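PDB 6EVS: N-deoxyribosyltransferase from Bacillus psychrosaccharolyticus, which catalyses the transfer of 2-deoxyribose between nucleobases, a reaction used to make modified purine nucleosides. Local coordinates for residues 2-12 with 22-36. Residues are numbered along the deposited sequence; the frame is centred on the assembly and turned at random.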
loop_
_atom_site.group_PDB
_atom_site.type_symbol
_atom_site.label_atom_id
_atom_site.label_comp_id
_atom_site.label_asym_id
_atom_site.label_seq_id
_atom_site.Cartn_x
_atom_site.Cartn_y
_atom_site.Cartn_z
ATOM N N ALA A 2 -15.307 14.993 -9.043
ATOM C CA ALA A 2 -14.604 13.860 -8.460
ATOM C C ALA A 2 -15.409 12.571 -8.647
ATOM O O ALA A 2 -16.638 12.622 -8.773
ATOM C CB ALA A 2 -14.345 14.102 -6.977
ATOM N N LYS A 3 -14.714 11.431 -8.670
ATOM C CA LYS A 3 -15.364 10.132 -8.572
ATOM C C LYS A 3 -15.581 9.807 -7.098
ATOM O O LYS A 3 -14.656 9.933 -6.281
ATOM C CB LYS A 3 -14.522 9.040 -9.242
ATOM C CG LYS A 3 -14.070 9.377 -10.661
ATOM C CD LYS A 3 -13.216 8.250 -11.258
ATOM C CE LYS A 3 -11.722 8.503 -11.117
ATOM N NZ LYS A 3 -10.898 7.308 -11.529
ATOM N N ILE A 4 -16.802 9.405 -6.749
ATOM C CA ILE A 4 -17.179 9.233 -5.351
ATOM C C ILE A 4 -17.791 7.857 -5.158
ATOM O O ILE A 4 -18.705 7.472 -5.898
ATOM C CB ILE A 4 -18.163 10.321 -4.892
ATOM C CG1 ILE A 4 -17.516 11.718 -4.982
ATOM C CG2 ILE A 4 -18.659 10.002 -3.476
ATOM C CD1 ILE A 4 -18.468 12.857 -4.506
ATOM N N TYR A 5 -17.286 7.115 -4.170
ATOM C CA TYR A 5 -17.927 5.875 -3.751
ATOM C C TYR A 5 -18.892 6.173 -2.615
ATOM O O TYR A 5 -18.462 6.653 -1.562
ATOM C CB TYR A 5 -16.881 4.863 -3.288
ATOM C CG TYR A 5 -17.450 3.490 -2.978
ATOM C CD1 TYR A 5 -17.497 2.492 -3.964
ATOM C CD2 TYR A 5 -17.943 3.180 -1.708
ATOM C CE1 TYR A 5 -18.037 1.216 -3.681
ATOM C CE2 TYR A 5 -18.465 1.925 -1.423
ATOM C CZ TYR A 5 -18.522 0.951 -2.409
ATOM O OH TYR A 5 -19.019 -0.293 -2.085
ATOM N N LEU A 6 -20.174 5.829 -2.793
ATOM C CA LEU A 6 -21.186 6.152 -1.771
ATOM C C LEU A 6 -21.320 4.948 -0.847
ATOM O O LEU A 6 -21.949 3.944 -1.204
ATOM C CB LEU A 6 -22.503 6.522 -2.436
ATOM C CG LEU A 6 -23.689 6.836 -1.534
ATOM C CD1 LEU A 6 -23.298 7.936 -0.543
ATOM C CD2 LEU A 6 -24.855 7.253 -2.406
ATOM N N ALA A 7 -20.696 5.020 0.332
ATOM C CA ALA A 7 -20.750 3.935 1.314
ATOM C C ALA A 7 -21.928 4.154 2.270
ATOM O O ALA A 7 -21.895 5.050 3.121
ATOM C CB ALA A 7 -19.448 3.835 2.108
ATOM N N SER A 8 -22.933 3.279 2.192
ATOM C CA SER A 8 -24.098 3.394 3.067
ATOM C C SER A 8 -24.905 2.104 3.011
ATOM O O SER A 8 -24.926 1.445 1.966
ATOM C CB SER A 8 -24.996 4.564 2.655
ATOM O OG SER A 8 -26.261 4.503 3.363
ATOM N N PRO A 9 -25.594 1.718 4.084
ATOM C CA PRO A 9 -26.601 0.664 3.954
ATOM C C PRO A 9 -27.743 1.148 3.074
ATOM O O PRO A 9 -27.911 2.346 2.841
ATOM C CB PRO A 9 -27.067 0.424 5.398
ATOM C CG PRO A 9 -26.812 1.731 6.104
ATOM C CD PRO A 9 -25.521 2.252 5.456
ATOM N N PHE A 10 -28.539 0.193 2.575
ATOM C CA PHE A 10 -29.669 0.527 1.706
ATOM C C PHE A 10 -30.739 -0.544 1.837
ATOM O O PHE A 10 -31.325 -0.991 0.847
ATOM C CB PHE A 10 -29.239 0.707 0.246
ATOM C CG PHE A 10 -28.347 -0.388 -0.282
ATOM C CD1 PHE A 10 -28.883 -1.458 -0.989
ATOM C CD2 PHE A 10 -26.976 -0.336 -0.089
ATOM C CE1 PHE A 10 -28.073 -2.465 -1.487
ATOM C CE2 PHE A 10 -26.149 -1.331 -0.587
ATOM C CZ PHE A 10 -26.699 -2.405 -1.286
ATOM N N PHE A 11 -31.021 -0.951 3.074
ATOM C CA PHE A 11 -31.762 -2.175 3.329
ATOM C C PHE A 11 -33.157 -1.942 3.877
ATOM O O PHE A 11 -33.935 -2.899 3.933
ATOM C CB PHE A 11 -30.978 -3.077 4.294
ATOM C CG PHE A 11 -29.524 -3.193 3.945
ATOM C CD1 PHE A 11 -29.139 -3.356 2.624
ATOM C CD2 PHE A 11 -28.548 -3.092 4.919
ATOM C CE1 PHE A 11 -27.790 -3.432 2.279
ATOM C CE2 PHE A 11 -27.204 -3.181 4.579
ATOM C CZ PHE A 11 -26.830 -3.347 3.259
ATOM N N ASN A 12 -33.490 -0.717 4.290
ATOM C CA ASN A 12 -34.860 -0.385 4.676
ATOM C C ASN A 12 -35.174 1.000 4.123
ATOM O O ASN A 12 -34.314 1.671 3.548
ATOM C CB ASN A 12 -35.063 -0.474 6.200
ATOM C CG ASN A 12 -34.207 0.536 6.974
ATOM O OD1 ASN A 12 -34.168 1.718 6.642
ATOM N ND2 ASN A 12 -33.524 0.067 8.010
ATOM N N ALA A 22 -28.336 11.513 -1.117
ATOM C CA ALA A 22 -26.900 11.617 -1.372
ATOM C C ALA A 22 -26.599 11.504 -2.861
ATOM O O ALA A 22 -25.799 12.280 -3.403
ATOM C CB ALA A 22 -26.135 10.543 -0.597
ATOM N N GLU A 23 -27.209 10.520 -3.531
ATOM C CA GLU A 23 -27.030 10.376 -4.974
ATOM C C GLU A 23 -27.416 11.662 -5.694
ATOM O O GLU A 23 -26.644 12.193 -6.506
ATOM C CB GLU A 23 -27.860 9.207 -5.501
ATOM C CG GLU A 23 -27.410 7.816 -5.047
ATOM C CD GLU A 23 -28.512 6.775 -5.250
ATOM O OE1 GLU A 23 -29.655 7.186 -5.572
ATOM O OE2 GLU A 23 -28.237 5.559 -5.101
ATOM N N GLN A 24 -28.588 12.208 -5.361
ATOM C CA GLN A 24 -29.081 13.408 -6.029
ATOM C C GLN A 24 -28.173 14.603 -5.765
ATOM O O GLN A 24 -27.848 15.363 -6.684
ATOM C CB GLN A 24 -30.513 13.712 -5.570
ATOM C CG GLN A 24 -30.926 15.166 -5.785
ATOM C CD GLN A 24 -31.909 15.669 -4.741
ATOM O OE1 GLN A 24 -31.645 16.646 -4.034
ATOM N NE2 GLN A 24 -33.056 15.005 -4.647
ATOM N N VAL A 25 -27.760 14.796 -4.512
ATOM C CA VAL A 25 -26.956 15.970 -4.181
ATOM C C VAL A 25 -25.593 15.889 -4.861
ATOM O O VAL A 25 -25.141 16.847 -5.506
ATOM C CB VAL A 25 -26.816 16.117 -2.656
ATOM C CG1 VAL A 25 -25.685 17.095 -2.312
ATOM C CG2 VAL A 25 -28.138 16.594 -2.048
ATOM N N LEU A 26 -24.920 14.743 -4.727
ATOM C CA LEU A 26 -23.560 14.642 -5.246
ATOM C C LEU A 26 -23.547 14.647 -6.767
ATOM O O LEU A 26 -22.615 15.190 -7.371
ATOM C CB LEU A 26 -22.869 13.385 -4.708
ATOM C CG LEU A 26 -22.700 13.333 -3.187
ATOM C CD1 LEU A 26 -22.169 11.992 -2.722
ATOM C CD2 LEU A 26 -21.789 14.456 -2.703
ATOM N N ARG A 27 -24.579 14.078 -7.400
ATOM C CA ARG A 27 -24.623 14.044 -8.861
ATOM C C ARG A 27 -25.020 15.397 -9.437
ATOM O O ARG A 27 -24.535 15.785 -10.506
ATOM C CB ARG A 27 -25.583 12.947 -9.332
ATOM C CG ARG A 27 -24.995 11.545 -9.204
ATOM C CD ARG A 27 -25.896 10.446 -9.814
ATOM N NE ARG A 27 -25.234 9.148 -9.692
ATOM C CZ ARG A 27 -25.850 7.990 -9.475
ATOM N NH1 ARG A 27 -27.168 7.949 -9.362
ATOM N NH2 ARG A 27 -25.141 6.872 -9.390
ATOM N N ASP A 28 -25.899 16.129 -8.750
ATOM C CA ASP A 28 -26.237 17.473 -9.201
ATOM C C ASP A 28 -25.049 18.414 -9.093
ATOM O O ASP A 28 -25.023 19.449 -9.767
ATOM C CB ASP A 28 -27.407 18.045 -8.394
ATOM C CG ASP A 28 -28.720 17.336 -8.687
ATOM O OD1 ASP A 28 -28.829 16.684 -9.750
ATOM O OD2 ASP A 28 -29.643 17.446 -7.853
ATOM N N LEU A 29 -24.085 18.098 -8.236
ATOM C CA LEU A 29 -22.850 18.862 -8.163
ATOM C C LEU A 29 -21.876 18.502 -9.282
ATOM O O LEU A 29 -20.806 19.112 -9.370
ATOM C CB LEU A 29 -22.193 18.653 -6.795
ATOM C CG LEU A 29 -22.908 19.315 -5.606
ATOM C CD1 LEU A 29 -22.403 18.749 -4.282
ATOM C CD2 LEU A 29 -22.767 20.840 -5.636
ATOM N N GLY A 30 -22.226 17.548 -10.146
ATOM C CA GLY A 30 -21.387 17.155 -11.260
ATOM C C GLY A 30 -20.481 15.971 -11.002
ATOM O O GLY A 30 -19.708 15.598 -11.896
ATOM N N HIS A 31 -20.564 15.354 -9.825
ATOM C CA HIS A 31 -19.665 14.261 -9.490
ATOM C C HIS A 31 -20.153 12.953 -10.103
ATOM O O HIS A 31 -21.337 12.779 -10.399
ATOM C CB HIS A 31 -19.542 14.124 -7.972
ATOM C CG HIS A 31 -19.019 15.359 -7.304
ATOM N ND1 HIS A 31 -17.728 15.817 -7.487
ATOM C CD2 HIS A 31 -19.620 16.243 -6.471
ATOM C CE1 HIS A 31 -17.555 16.925 -6.787
ATOM N NE2 HIS A 31 -18.687 17.204 -6.162
ATOM N N THR A 32 -19.216 12.025 -10.288
ATOM C CA THR A 32 -19.524 10.687 -10.780
ATOM C C THR A 32 -19.608 9.776 -9.565
ATOM O O THR A 32 -18.606 9.546 -8.885
ATOM C CB THR A 32 -18.472 10.197 -11.779
ATOM O OG1 THR A 32 -18.423 11.093 -12.893
ATOM C CG2 THR A 32 -18.837 8.808 -12.281
ATOM N N VAL A 33 -20.803 9.277 -9.272
ATOM C CA VAL A 33 -21.060 8.563 -8.031
ATOM C C VAL A 33 -21.317 7.099 -8.343
ATOM O O VAL A 33 -22.227 6.776 -9.120
ATOM C CB VAL A 33 -22.256 9.166 -7.280
ATOM C CG1 VAL A 33 -22.476 8.410 -5.977
ATOM C CG2 VAL A 33 -22.016 10.650 -7.054
ATOM N N PHE A 34 -20.551 6.208 -7.710
ATOM C CA PHE A 34 -20.883 4.783 -7.714
ATOM C C PHE A 34 -21.748 4.489 -6.495
ATOM O O PHE A 34 -21.298 4.666 -5.356
ATOM C CB PHE A 34 -19.635 3.899 -7.690
ATOM C CG PHE A 34 -19.942 2.416 -7.650
ATOM C CD1 PHE A 34 -20.167 1.713 -8.825
ATOM C CD2 PHE A 34 -20.002 1.732 -6.439
ATOM C CE1 PHE A 34 -20.421 0.332 -8.812
ATOM C CE2 PHE A 34 -20.287 0.360 -6.401
ATOM C CZ PHE A 34 -20.493 -0.349 -7.604
ATOM N N SER A 35 -22.977 4.031 -6.733
ATOM C CA SER A 35 -23.919 3.774 -5.646
ATOM C C SER A 35 -24.197 2.284 -5.579
ATOM O O SER A 35 -24.809 1.739 -6.505
ATOM C CB SER A 35 -25.222 4.551 -5.839
ATOM O OG SER A 35 -26.077 4.369 -4.702
ATOM N N PRO A 36 -23.735 1.588 -4.540
ATOM C CA PRO A 36 -23.810 0.122 -4.538
ATOM C C PRO A 36 -25.198 -0.434 -4.777
ATOM O O PRO A 36 -25.304 -1.528 -5.334
ATOM C CB PRO A 36 -23.291 -0.245 -3.145
ATOM C CG PRO A 36 -22.253 0.865 -2.859
ATOM C CD PRO A 36 -22.913 2.107 -3.429
#
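Ile4 sends CD1 over one face of the His31 imidazole, 4.2 Å from the ring centroid, a CH-pi contact, while the same methyl meets Leu26 CD2. Leu6 splits its branches: CD1 reaches Ala22 CB at 3.9 Å, and CD2 crosses the chain of Glu23 at its CG. With CG anti to the backbone N (chi1 178°), its two methyls reach the helix, and Ser35 OG, just past strand 32-34, borders CD2. Ile4, Leu6, Ala22 and Leu26 are all buried, forming an apolar layer between strand 3-7 and the C-terminal part of helix 13-28 (22-28), whose axes run almost antiparallel, 10.5 Å apart.

Strand 32-34 lies alongside in parallel register. Ile4 is gripped from both ends, its N bonding Thr32 O at 2.8 Å and its O accepting from Phe34 N; Leu6 N to Phe34 O is the straightest bond of the ladder (168°). The other face of the sheet is tight too: Tyr5 and Phe34 point the same way, Tyr5 CE1 3.4 Å from Phe34 CD2, with planes 21° apart but slid so that the rings hardly overlap. Pro36 wedges in beyond them, CD 3.0 Å from Leu6 O and CG against Tyr5 OH, which is hydrogen-bonded to Glu85 OE2.

The solvent side is at the strand starts, where exposed Ala2 lends its N to His31 ND1 at 3.0 Å, within the imidazole plane. His31 and Thr32 are partly exposed, Thr32 packing on Ala130 of a neighbouring subunit. Gly30 ends the helix in a Schellman motif and leads into strand 32-34. Strand, helix and parallel neighbouring strand together make the first beta-alpha-beta crossover of the parallel-sheet alpha/beta fold of nucleoside 2-deoxyribosyltransferases.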